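Local coordinates for protein epsin-3 (Saccharomyces cerevisiae, PDB 3ONK) that helps recruit clathrin to the Golgi network and endosomes and binds membranes enriched in phosphatidylinositol-3,5-bisphosphate, its ENTH domain being the part described here, at residues Gly14-Ala19 with Leu71-Tyr76. Numbering follows the deposited sequence.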
# COMPACT_ATOMS: atom_id res chain seq x y z
N GLY A 14 11.92 8.42 -1.81
CA GLY A 14 12.92 7.50 -1.31
C GLY A 14 12.40 6.66 -0.14
O GLY A 14 12.71 5.48 -0.01
N LYS A 15 11.61 7.29 0.73
CA LYS A 15 11.04 6.58 1.86
C LYS A 15 10.08 5.51 1.37
O LYS A 15 10.14 4.35 1.81
CB LYS A 15 10.34 7.57 2.79
CG LYS A 15 11.28 8.40 3.65
CD LYS A 15 10.49 9.20 4.69
CE LYS A 15 11.39 9.72 5.79
NZ LYS A 15 12.52 10.50 5.26
N VAL A 16 9.20 5.88 0.43
CA VAL A 16 8.27 4.92 -0.16
C VAL A 16 9.02 3.80 -0.88
O VAL A 16 8.66 2.63 -0.77
CB VAL A 16 7.31 5.59 -1.17
CG1 VAL A 16 6.38 4.54 -1.78
CG2 VAL A 16 6.50 6.66 -0.48
N ARG A 17 10.08 4.16 -1.61
CA ARG A 17 10.90 3.16 -2.28
C ARG A 17 11.45 2.14 -1.29
O ARG A 17 11.35 0.93 -1.52
CB ARG A 17 12.04 3.81 -3.08
CG ARG A 17 11.61 4.38 -4.41
CD ARG A 17 12.81 4.73 -5.29
NE ARG A 17 13.07 3.71 -6.32
CZ ARG A 17 14.10 2.88 -6.30
NH1 ARG A 17 14.26 1.99 -7.27
NH2 ARG A 17 14.98 2.93 -5.30
N GLU A 18 12.02 2.63 -0.19
CA GLU A 18 12.56 1.78 0.87
C GLU A 18 11.49 0.89 1.51
O GLU A 18 11.70 -0.30 1.74
CB GLU A 18 13.24 2.61 1.98
CG GLU A 18 13.54 1.77 3.24
CD GLU A 18 14.19 2.54 4.39
OE1 GLU A 18 14.37 3.77 4.29
OE2 GLU A 18 14.51 1.89 5.42
N ALA A 19 10.34 1.48 1.80
CA ALA A 19 9.24 0.72 2.41
C ALA A 19 8.72 -0.40 1.50
O ALA A 19 8.02 -1.30 1.95
CB ALA A 19 8.10 1.65 2.76
N LEU A 71 1.07 -3.04 -0.73
CA LEU A 71 -0.27 -3.25 -0.17
C LEU A 71 -0.30 -2.96 1.33
O LEU A 71 -1.17 -2.23 1.80
CB LEU A 71 -0.78 -4.68 -0.43
CG LEU A 71 -1.08 -5.07 -1.89
CD1 LEU A 71 -1.51 -6.54 -1.94
CD2 LEU A 71 -2.16 -4.17 -2.50
N GLN A 72 0.65 -3.55 2.05
CA GLN A 72 0.81 -3.29 3.48
C GLN A 72 0.90 -1.80 3.76
O GLN A 72 0.27 -1.31 4.68
CB GLN A 72 2.08 -3.96 4.02
CG GLN A 72 2.00 -5.46 4.17
CD GLN A 72 3.30 -6.04 4.68
OE1 GLN A 72 4.33 -5.97 4.00
NE2 GLN A 72 3.26 -6.63 5.88
N LEU A 73 1.72 -1.08 3.00
CA LEU A 73 1.86 0.37 3.18
C LEU A 73 0.54 1.10 2.96
O LEU A 73 0.17 1.99 3.72
CB LEU A 73 2.90 0.94 2.21
CG LEU A 73 3.16 2.44 2.26
CD1 LEU A 73 3.47 2.94 3.68
CD2 LEU A 73 4.30 2.82 1.31
N LEU A 74 -0.17 0.70 1.91
CA LEU A 74 -1.39 1.37 1.51
C LEU A 74 -2.48 1.10 2.54
O LEU A 74 -3.32 1.96 2.82
CB LEU A 74 -1.79 0.87 0.11
CG LEU A 74 -2.68 1.66 -0.85
CD1 LEU A 74 -2.27 3.12 -1.05
CD2 LEU A 74 -2.72 0.93 -2.19
N ASP A 75 -2.45 -0.08 3.15
CA ASP A 75 -3.36 -0.37 4.24
C ASP A 75 -3.11 0.59 5.40
O ASP A 75 -4.02 1.20 5.96
CB ASP A 75 -3.20 -1.81 4.71
CG ASP A 75 -4.24 -2.19 5.76
OD1 ASP A 75 -5.42 -2.28 5.40
OD2 ASP A 75 -3.86 -2.36 6.94
N TYR A 76 -1.85 0.70 5.78
CA TYR A 76 -1.48 1.55 6.90
C TYR A 76 -1.91 3.00 6.62
O TYR A 76 -2.40 3.68 7.51
CB TYR A 76 0.03 1.47 7.14
CG TYR A 76 0.50 2.18 8.39
CD1 TYR A 76 0.59 1.50 9.61
CD2 TYR A 76 0.84 3.53 8.37
CE1 TYR A 76 1.03 2.15 10.76
CE2 TYR A 76 1.26 4.19 9.51
CZ TYR A 76 1.35 3.50 10.69
OH TYR A 76 1.78 4.16 11.83
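Leu73 reaches across to Val16 and Ala19 in a small, wholly apolar helix-to-helix contact, deep in the all-helical ENTH domain, where the N-terminal helix 11-19 meets helix 64-80. The evidence for a narrow contact is consistent. The two segments bury just 99 Å² between them, no hydrogen bond crosses, and even the nearest pair of CA atoms, those of Ala19 and Leu73, lies 7.4 Å apart.

One methyl group does the touching on the side of helix 64-80. Leu73 CD2 stands 4.1 Å from Val16 CG1 and 4.2 Å from Ala19 CB, so a single branch end meets two residues that lie three positions apart, about one helical turn. Both separations are ordinary van der Waals distances, without sign of compression. The CA-CB bond of Leu73 heads toward helix 11-19, and chi1 of 179° sets CG anti to the backbone N. The CA-CB bond of Val16 points neither toward nor away from helix 64-80, and CG1 is the branch that makes the approach; the Val16 and Leu73 side chains cross at about a right angle. Ala19 points its lone methyl toward Leu73. All three residues are buried.

Other helices also border this apolar patch. Val16 packs on Met51 and Arg55 of helix 42-57, while Ala19 touches Leu31 of helix 29-38. The next residue after Leu73, Leu74, leaves helix 64-80 on another face and lies against Phe53 of helix 42-57 and Leu123 of helix 113-127, so helix 64-80 meets helix 11-19 through Leu73 and these two helices through Leu74.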